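Side-chain contacts in putative prephenate dehydratase (Streptococcus mutans, PDB 4LUB), which probably catalyses the decarboxylating dehydration of prephenate to 3-phenylpyruvate, a step of L-phenylalanine biosynthesis: residues E36-Y41 against A72-V77; V51-S56 against H62-Y67. All coordinates share one frame; numbering follows the deposited sequence.

Contact 1 (E36-Y41 against A72-V77); sequences EVIKAY and AKIEAV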
ATOM      1  N   GLU B  36       9.575 -14.216 -13.543  1.00 30.15           N
ATOM      2  CA  GLU B  36       9.832 -15.198 -14.590  1.00 30.57           C
ATOM      3  C   GLU B  36       8.549 -15.831 -15.130  1.00 34.17           C
ATOM      4  O   GLU B  36       8.469 -16.151 -16.318  1.00 34.52           O
ATOM      5  CB  GLU B  36      10.788 -16.286 -14.078  1.00 32.99           C
ATOM      6  CG  GLU B  36      12.227 -15.806 -13.893  1.00 33.12           C
ATOM      7  CD  GLU B  36      12.776 -15.075 -15.115  1.00 36.00           C
ATOM      8  OE1 GLU B  36      12.541 -15.540 -16.254  1.00 39.50           O
ATOM      9  OE2 GLU B  36      13.424 -14.019 -14.936  1.00 33.42           O
ATOM     10  N   VAL B  37       7.561 -16.040 -14.260  1.00 30.97           N
ATOM     11  CA  VAL B  37       6.222 -16.424 -14.705  1.00 30.97           C
ATOM     12  C   VAL B  37       5.653 -15.467 -15.752  1.00 29.41           C
ATOM     13  O   VAL B  37       5.209 -15.892 -16.821  1.00 29.57           O
ATOM     14  CB  VAL B  37       5.224 -16.508 -13.521  1.00 37.23           C
ATOM     15  CG1 VAL B  37       3.848 -16.902 -14.022  1.00 31.70           C
ATOM     16  CG2 VAL B  37       5.718 -17.473 -12.438  1.00 39.02           C
ATOM     17  N   ILE B  38       5.654 -14.178 -15.428  1.00 28.52           N
ATOM     18  CA  ILE B  38       5.178 -13.155 -16.356  1.00 31.38           C
ATOM     19  C   ILE B  38       6.051 -13.023 -17.608  1.00 32.32           C
ATOM     20  O   ILE B  38       5.532 -12.924 -18.720  1.00 35.63           O
ATOM     21  CB  ILE B  38       5.053 -11.775 -15.662  1.00 28.14           C
ATOM     22  CG1 ILE B  38       4.053 -11.862 -14.502  1.00 28.19           C
ATOM     23  CG2 ILE B  38       4.561 -10.734 -16.654  1.00 26.42           C
ATOM     24  CD1 ILE B  38       4.131 -10.704 -13.495  1.00 24.44           C
ATOM     25  N   LYS B  39       7.368 -13.035 -17.433  1.00 32.01           N
ATOM     26  CA  LYS B  39       8.300 -13.040 -18.573  1.00 34.71           C
ATOM     27  C   LYS B  39       8.075 -14.204 -19.542  1.00 34.18           C
ATOM     28  O   LYS B  39       8.238 -14.050 -20.753  1.00 32.56           O
ATOM     29  CB  LYS B  39       9.756 -13.049 -18.071  1.00 36.64           C
ATOM     30  CG  LYS B  39      10.198 -11.700 -17.508  1.00 37.30           C
ATOM     31  CD  LYS B  39      11.583 -11.731 -16.886  1.00 39.08           C
ATOM     32  CE  LYS B  39      12.641 -12.220 -17.862  1.00 44.99           C
ATOM     33  NZ  LYS B  39      13.976 -12.334 -17.198  1.00 45.19           N
ATOM     34  N   ALA B  40       7.714 -15.365 -19.004  1.00 35.71           N
ATOM     35  CA  ALA B  40       7.357 -16.530 -19.819  1.00 34.37           C
ATOM     36  C   ALA B  40       6.246 -16.232 -20.826  1.00 37.06           C
ATOM     37  O   ALA B  40       6.260 -16.727 -21.953  1.00 35.39           O
ATOM     38  CB  ALA B  40       6.950 -17.692 -18.926  1.00 32.56           C
ATOM     39  N   TYR B  41       5.275 -15.424 -20.417  1.00 34.17           N
ATOM     40  CA  TYR B  41       4.213 -15.034 -21.332  1.00 37.15           C
ATOM     41  C   TYR B  41       4.768 -14.077 -22.370  1.00 38.09           C
ATOM     42  O   TYR B  41       4.471 -14.186 -23.558  1.00 36.37           O
ATOM     43  CB  TYR B  41       3.070 -14.351 -20.588  1.00 37.62           C
ATOM     44  CG  TYR B  41       2.042 -13.746 -21.512  1.00 37.37           C
ATOM     45  CD1 TYR B  41       0.982 -14.503 -21.989  1.00 35.24           C
ATOM     46  CD2 TYR B  41       2.155 -12.428 -21.945  1.00 38.16           C
ATOM     47  CE1 TYR B  41       0.042 -13.957 -22.837  1.00 36.48           C
ATOM     48  CE2 TYR B  41       1.223 -11.875 -22.793  1.00 40.63           C
ATOM     49  CZ  TYR B  41       0.166 -12.646 -23.235  1.00 41.04           C
ATOM     50  OH  TYR B  41      -0.765 -12.097 -24.085  1.00 43.50           O
ATOM     51  N   ALA B  72       5.380  -4.814 -17.965  1.00 48.17           N
ATOM     52  CA  ALA B  72       4.519  -5.660 -18.778  1.00 46.34           C
ATOM     53  C   ALA B  72       3.427  -4.902 -19.534  1.00 42.94           C
ATOM     54  O   ALA B  72       2.929  -3.870 -19.084  1.00 41.66           O
ATOM     55  CB  ALA B  72       3.892  -6.729 -17.898  1.00 46.35           C
ATOM     56  N   LYS B  73       3.042  -5.477 -20.668  1.00 42.65           N
ATOM     57  CA  LYS B  73       1.934  -5.018 -21.492  1.00 43.55           C
ATOM     58  C   LYS B  73       1.018  -6.236 -21.597  1.00 42.38           C
ATOM     59  O   LYS B  73       0.866  -6.869 -22.643  1.00 49.72           O
ATOM     60  CB  LYS B  73       2.438  -4.487 -22.851  1.00 48.96           C
ATOM     61  CG  LYS B  73       1.457  -4.473 -24.035  1.00 55.11           C
ATOM     62  CD  LYS B  73       0.198  -3.666 -23.778  1.00 58.76           C
ATOM     63  CE  LYS B  73      -0.785  -3.860 -24.923  1.00 64.51           C
ATOM     64  NZ  LYS B  73      -1.734  -4.977 -24.656  1.00 68.19           N
ATOM     65  N   ILE B  74       0.497  -6.615 -20.438  1.00 36.83           N
ATOM     66  CA  ILE B  74      -0.343  -7.789 -20.282  1.00 34.68           C
ATOM     67  C   ILE B  74      -1.430  -7.409 -19.279  1.00 30.66           C
ATOM     68  O   ILE B  74      -1.223  -6.509 -18.470  1.00 34.95           O
ATOM     69  CB  ILE B  74       0.487  -9.002 -19.797  1.00 34.45           C
ATOM     70  CG1 ILE B  74      -0.323 -10.286 -19.831  1.00 34.65           C
ATOM     71  CG2 ILE B  74       1.030  -8.766 -18.389  1.00 38.47           C
ATOM     72  CD1 ILE B  74       0.458 -11.457 -19.306  1.00 36.77           C
ATOM     73  N   GLU B  75      -2.578  -8.071 -19.328  1.00 26.91           N
ATOM     74  CA  GLU B  75      -3.672  -7.758 -18.405  1.00 26.73           C
ATOM     75  C   GLU B  75      -4.145  -8.939 -17.573  1.00 25.80           C
ATOM     76  O   GLU B  75      -4.070 -10.088 -18.010  1.00 22.95           O
ATOM     77  CB  GLU B  75      -4.871  -7.174 -19.156  1.00 30.80           C
ATOM     78  CG  GLU B  75      -4.592  -5.864 -19.860  1.00 37.68           C
ATOM     79  CD  GLU B  75      -5.828  -5.285 -20.528  1.00 46.17           C
ATOM     80  OE1 GLU B  75      -6.934  -5.833 -20.323  1.00 46.52           O
ATOM     81  OE2 GLU B  75      -5.695  -4.274 -21.250  1.00 51.51           O
ATOM     82  N   ALA B  76      -4.601  -8.659 -16.354  1.00 23.84           N
ATOM     83  CA  ALA B  76      -5.432  -9.620 -15.637  1.00 25.06           C
ATOM     84  C   ALA B  76      -6.743  -9.882 -16.397  1.00 22.34           C
ATOM     85  O   ALA B  76      -7.468  -8.949 -16.751  1.00 21.86           O
ATOM     86  CB  ALA B  76      -5.712  -9.124 -14.232  1.00 25.67           C
ATOM     87  N   VAL B  77      -7.033 -11.147 -16.678  1.00 23.41           N
ATOM     88  CA  VAL B  77      -8.247 -11.495 -17.418  1.00 22.91           C
ATOM     89  C   VAL B  77      -9.190 -12.386 -16.607  1.00 25.93           C
ATOM     90  O   VAL B  77     -10.316 -12.654 -17.021  1.00 27.31           O
ATOM     91  CB  VAL B  77      -7.906 -12.174 -18.769  1.00 26.46           C
ATOM     92  CG1 VAL B  77      -7.232 -11.178 -19.692  1.00 23.69           C
ATOM     93  CG2 VAL B  77      -7.031 -13.417 -18.564  1.00 21.43           C
TER

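Contact 2 (V51-S56 against H62-Y67); sequences VPVENS and HETFDY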
ATOM      1  N   VAL B  51      -0.366 -15.840 -11.190  1.00 22.79           N
ATOM      2  CA  VAL B  51       0.440 -15.321 -10.092  1.00 22.57           C
ATOM      3  C   VAL B  51      -0.435 -14.899  -8.914  1.00 23.42           C
ATOM      4  O   VAL B  51      -1.572 -14.473  -9.105  1.00 23.93           O
ATOM      5  CB  VAL B  51       1.301 -14.105 -10.530  1.00 25.03           C
ATOM      6  CG1 VAL B  51       2.313 -14.500 -11.607  1.00 22.01           C
ATOM      7  CG2 VAL B  51       0.418 -12.933 -10.981  1.00 23.05           C
ATOM      8  N   PRO B  52       0.089 -15.032  -7.685  1.00 28.64           N
ATOM      9  CA  PRO B  52      -0.560 -14.430  -6.515  1.00 24.28           C
ATOM     10  C   PRO B  52      -0.455 -12.916  -6.591  1.00 25.12           C
ATOM     11  O   PRO B  52       0.591 -12.409  -7.013  1.00 24.50           O
ATOM     12  CB  PRO B  52       0.236 -14.984  -5.333  1.00 24.11           C
ATOM     13  CG  PRO B  52       1.581 -15.297  -5.898  1.00 28.34           C
ATOM     14  CD  PRO B  52       1.373 -15.676  -7.342  1.00 31.10           C
ATOM     15  N   VAL B  53      -1.525 -12.190  -6.274  1.00 23.37           N
ATOM     16  CA  VAL B  53      -1.416 -10.735  -6.260  1.00 22.96           C
ATOM     17  C   VAL B  53      -1.678 -10.093  -4.896  1.00 21.98           C
ATOM     18  O   VAL B  53      -1.110  -9.053  -4.592  1.00 22.24           O
ATOM     19  CB  VAL B  53      -2.349 -10.095  -7.330  1.00 26.48           C
ATOM     20  CG1 VAL B  53      -2.236 -10.854  -8.643  1.00 23.44           C
ATOM     21  CG2 VAL B  53      -3.800  -9.996  -6.853  1.00 22.17           C
ATOM     22  N   GLU B  54      -2.538 -10.692  -4.082  1.00 20.65           N
ATOM     23  CA  GLU B  54      -2.846 -10.103  -2.786  1.00 21.69           C
ATOM     24  C   GLU B  54      -3.266 -11.122  -1.745  1.00 22.87           C
ATOM     25  O   GLU B  54      -4.058 -12.007  -2.040  1.00 23.80           O
ATOM     26  CB  GLU B  54      -3.961  -9.055  -2.919  1.00 19.46           C
ATOM     27  CG  GLU B  54      -4.317  -8.388  -1.594  1.00 21.11           C
ATOM     28  CD  GLU B  54      -5.323  -7.274  -1.743  1.00 26.73           C
ATOM     29  OE1 GLU B  54      -5.665  -6.940  -2.898  1.00 26.68           O
ATOM     30  OE2 GLU B  54      -5.757  -6.721  -0.708  1.00 26.35           O
ATOM     31  N   ASN B  55      -2.782 -10.950  -0.518  1.00 22.01           N
ATOM     32  CA  ASN B  55      -3.146 -11.822   0.593  1.00 23.33           C
ATOM     33  C   ASN B  55      -3.885 -11.031   1.662  1.00 24.61           C
ATOM     34  O   ASN B  55      -3.588  -9.857   1.896  1.00 24.55           O
ATOM     35  CB  ASN B  55      -1.910 -12.497   1.192  1.00 29.18           C
ATOM     36  CG  ASN B  55      -2.252 -13.397   2.363  1.00 34.42           C
ATOM     37  OD1 ASN B  55      -2.250 -12.955   3.511  1.00 37.55           O
ATOM     38  ND2 ASN B  55      -2.591 -14.653   2.079  1.00 37.28           N
ATOM     39  N   SER B  56      -4.837 -11.683   2.317  1.00 24.68           N
ATOM     40  CA  SER B  56      -5.692 -11.040   3.310  1.00 29.03           C
ATOM     41  C   SER B  56      -4.931 -10.542   4.546  1.00 29.28           C
ATOM     42  O   SER B  56      -5.446  -9.715   5.301  1.00 29.66           O
ATOM     43  CB  SER B  56      -6.829 -11.991   3.710  1.00 28.85           C
ATOM     44  OG  SER B  56      -6.372 -13.045   4.527  1.00 32.93           O
ATOM     45  N   HIS B  62       4.116  -6.960  -3.878  1.00 27.55           N
ATOM     46  CA  HIS B  62       4.873  -5.894  -4.531  1.00 28.54           C
ATOM     47  C   HIS B  62       5.425  -6.299  -5.896  1.00 27.46           C
ATOM     48  O   HIS B  62       5.257  -5.569  -6.880  1.00 24.44           O
ATOM     49  CB  HIS B  62       6.021  -5.430  -3.635  1.00 27.24           C
ATOM     50  CG  HIS B  62       5.569  -4.846  -2.335  1.00 28.57           C
ATOM     51  ND1 HIS B  62       6.439  -4.588  -1.300  1.00 31.78           N
ATOM     52  CD2 HIS B  62       4.341  -4.476  -1.901  1.00 25.27           C
ATOM     53  CE1 HIS B  62       5.766  -4.086  -0.279  1.00 29.42           C
ATOM     54  NE2 HIS B  62       4.493  -4.006  -0.618  1.00 32.07           N
ATOM     55  N   GLU B  63       6.116  -7.438  -5.937  1.00 24.04           N
ATOM     56  CA  GLU B  63       6.704  -7.949  -7.177  1.00 25.81           C
ATOM     57  C   GLU B  63       5.718  -7.984  -8.345  1.00 24.84           C
ATOM     58  O   GLU B  63       6.063  -7.605  -9.464  1.00 26.05           O
ATOM     59  CB  GLU B  63       7.299  -9.353  -6.974  1.00 26.17           C
ATOM     60  CG  GLU B  63       8.307  -9.704  -8.073  1.00 29.99           C
ATOM     61  CD  GLU B  63       8.854 -11.115  -7.975  1.00 32.97           C
ATOM     62  OE1 GLU B  63       8.647 -11.777  -6.930  1.00 37.39           O
ATOM     63  OE2 GLU B  63       9.503 -11.568  -8.949  1.00 33.48           O
ATOM     64  N   THR B  64       4.508  -8.466  -8.086  1.00 22.94           N
ATOM     65  CA  THR B  64       3.497  -8.586  -9.133  1.00 21.48           C
ATOM     66  C   THR B  64       3.116  -7.232  -9.718  1.00 22.32           C
ATOM     67  O   THR B  64       3.191  -7.022 -10.929  1.00 23.49           O
ATOM     68  CB  THR B  64       2.217  -9.275  -8.610  1.00 24.42           C
ATOM     69  OG1 THR B  64       2.534 -10.598  -8.167  1.00 23.54           O
ATOM     70  CG2 THR B  64       1.189  -9.384  -9.720  1.00 26.74           C
ATOM     71  N   PHE B  65       2.737  -6.303  -8.850  1.00 19.84           N
ATOM     72  CA  PHE B  65       2.292  -4.986  -9.287  1.00 20.50           C
ATOM     73  C   PHE B  65       3.394  -4.094  -9.868  1.00 22.98           C
ATOM     74  O   PHE B  65       3.138  -3.357 -10.820  1.00 21.64           O
ATOM     75  CB  PHE B  65       1.571  -4.293  -8.134  1.00 20.74           C
ATOM     76  CG  PHE B  65       0.229  -4.882  -7.864  1.00 23.70           C
ATOM     77  CD1 PHE B  65      -0.821  -4.653  -8.735  1.00 24.29           C
ATOM     78  CD2 PHE B  65       0.034  -5.731  -6.785  1.00 22.19           C
ATOM     79  CE1 PHE B  65      -2.056  -5.215  -8.516  1.00 24.39           C
ATOM     80  CE2 PHE B  65      -1.204  -6.308  -6.559  1.00 22.39           C
ATOM     81  CZ  PHE B  65      -2.253  -6.045  -7.425  1.00 26.26           C
ATOM     82  N   ASP B  66       4.597  -4.122  -9.295  1.00 22.44           N
ATOM     83  CA  ASP B  66       5.712  -3.376  -9.888  1.00 26.45           C
ATOM     84  C   ASP B  66       6.025  -3.845 -11.310  1.00 27.02           C
ATOM     85  O   ASP B  66       6.199  -3.028 -12.213  1.00 27.11           O
ATOM     86  CB  ASP B  66       6.981  -3.454  -9.019  1.00 28.08           C
ATOM     87  CG  ASP B  66       6.765  -2.913  -7.609  1.00 29.91           C
ATOM     88  OD1 ASP B  66       5.875  -2.056  -7.427  1.00 30.32           O
ATOM     89  OD2 ASP B  66       7.508  -3.321  -6.690  1.00 31.82           O
ATOM     90  N   TYR B  67       6.140  -5.151 -11.505  1.00 26.21           N
ATOM     91  CA  TYR B  67       6.377  -5.680 -12.845  1.00 26.16           C
ATOM     92  C   TYR B  67       5.246  -5.352 -13.832  1.00 28.39           C
ATOM     93  O   TYR B  67       5.506  -4.907 -14.947  1.00 31.30           O
ATOM     94  CB  TYR B  67       6.614  -7.186 -12.817  1.00 25.19           C
ATOM     95  CG  TYR B  67       7.295  -7.625 -14.091  1.00 27.67           C
ATOM     96  CD1 TYR B  67       8.674  -7.539 -14.222  1.00 27.12           C
ATOM     97  CD2 TYR B  67       6.559  -8.080 -15.175  1.00 27.26           C
ATOM     98  CE1 TYR B  67       9.308  -7.913 -15.398  1.00 28.80           C
ATOM     99  CE2 TYR B  67       7.181  -8.457 -16.351  1.00 27.42           C
ATOM    100  CZ  TYR B  67       8.551  -8.372 -16.456  1.00 30.51           C
ATOM    101  OH  TYR B  67       9.168  -8.746 -17.624  1.00 33.55           O
TER

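Contact 1 (E36-Y41 against A72-V77)
Ile74 lays the end of its side chain on the ring of Tyr41, and this CH-pi contact is the heart of the meeting between helix residues 36-41 and residues 72-77. The methyl CD1 of Ile74 sits over one face of the ring, 3.6 Å from the Tyr41 ring centroid and 24° off its normal, so it is displaced from the middle toward the rim. The displacement brings it closest to one ring carbon, Tyr41 CD2, at 3.3 Å from Ile74 CD1. Behind the methyl, Ile74 CG1 comes to 3.7 Å from Tyr41 CE2, and the branch thus leans across one side of the ring. Torsions direct both groups here: the Tyr41 ring leaves opposite the backbone N (chi1 171°), and Ile74 runs out extended to CD1 (chi2 -178°).

The other branch of Ile74, CG2, turns to Ile38, one helical turn before Tyr41, with 4.4 Å between Ile74 CG2 and Ile38 CG2. The same methyl of Ile38 also meets the small side chain of Ala72, Ile38 CG2 lying 4.2 Å from Ala72 CB. A branched isoleucine suits position 74 because its two arms serve two neighbours of the helix, while alanine at 72 lets the chain pass near Ile38 with little bulk. An aromatic ring at 41 offers a broad flat surface to a methyl group.

Leu68 of helix 62-70 and Leu178 of strand 172-179 each touch both Ile38 and Ile74, and Val46 packs against Tyr41. The contact therefore joins helix 34-42 to the loop leading into strand 75-83, with helix 62-70 and strand 172-179 contributing to the apolar cluster.

Contact 2 (V51-S56 against H62-Y67)
Strand 51-55 and helix 62-67 pass at 7.8 Å between their axes, their directions 113° apart, with Val53 and Thr64 nearest in the backbone. Thr64 does two jobs there. Thr64 OG1 donates a hydrogen bond of 2.9 Å to Pro52 O, arriving nearly in line with the carbonyl (C=O...O angle 164°), while Thr64 CG2 lies 3.8 Å from Val51 CG2 and 3.9 Å from Val53 CG1. With OG1 beside the backbone N (chi1 -61°) and CG2 opposite that N, the residue presents hydroxyl and methyl to the strand together, which suits a threonine at a buried site where a carbonyl and two valines must be met.

Val53 and Glu54 both face Arg174, forming a classic beta bulge in strand 48-55, where it pairs antiparallel with strand 172-179. Next to this irregularity Phe65 brings the rim of its ring to the strand: Val53 O lies near the ring plane, 3.4 Å from Phe65 CE2, and Val53 CB is 4.0 Å from Phe65 CE2. The ring also meets Trp176, their planes at about 75°. Glu54 forms salt bridges with Arg174 and Lys224, and its OE2 is hydrogen-bonded to Tyr237 OH of the second subunit.

Overall arrangement
After strand 4-8, helix 14-22 and strand 27-31, the chain forms helix 34-42 and strand 48-55, turns by way of the short strand 59-60 into helix 62-70, and then enters strand 75-83. Contact 2 closes the short inner loop, five residues between its segments; contact 1 closes the wider one, whose 30 intervening residues include all of contact 2, so the two nest. Their centres are about 12 Å apart, and they touch directly: Tyr67 meets Ile38 and Lys39, and Val37 packs on Val51. Contact 1 joins helix 34-42 to the loop entering strand 75-83, contact 2 helix 62-70 to strand 48-55. All four segments lie in the prephenate dehydratase region; the sheet they reach continues beyond it.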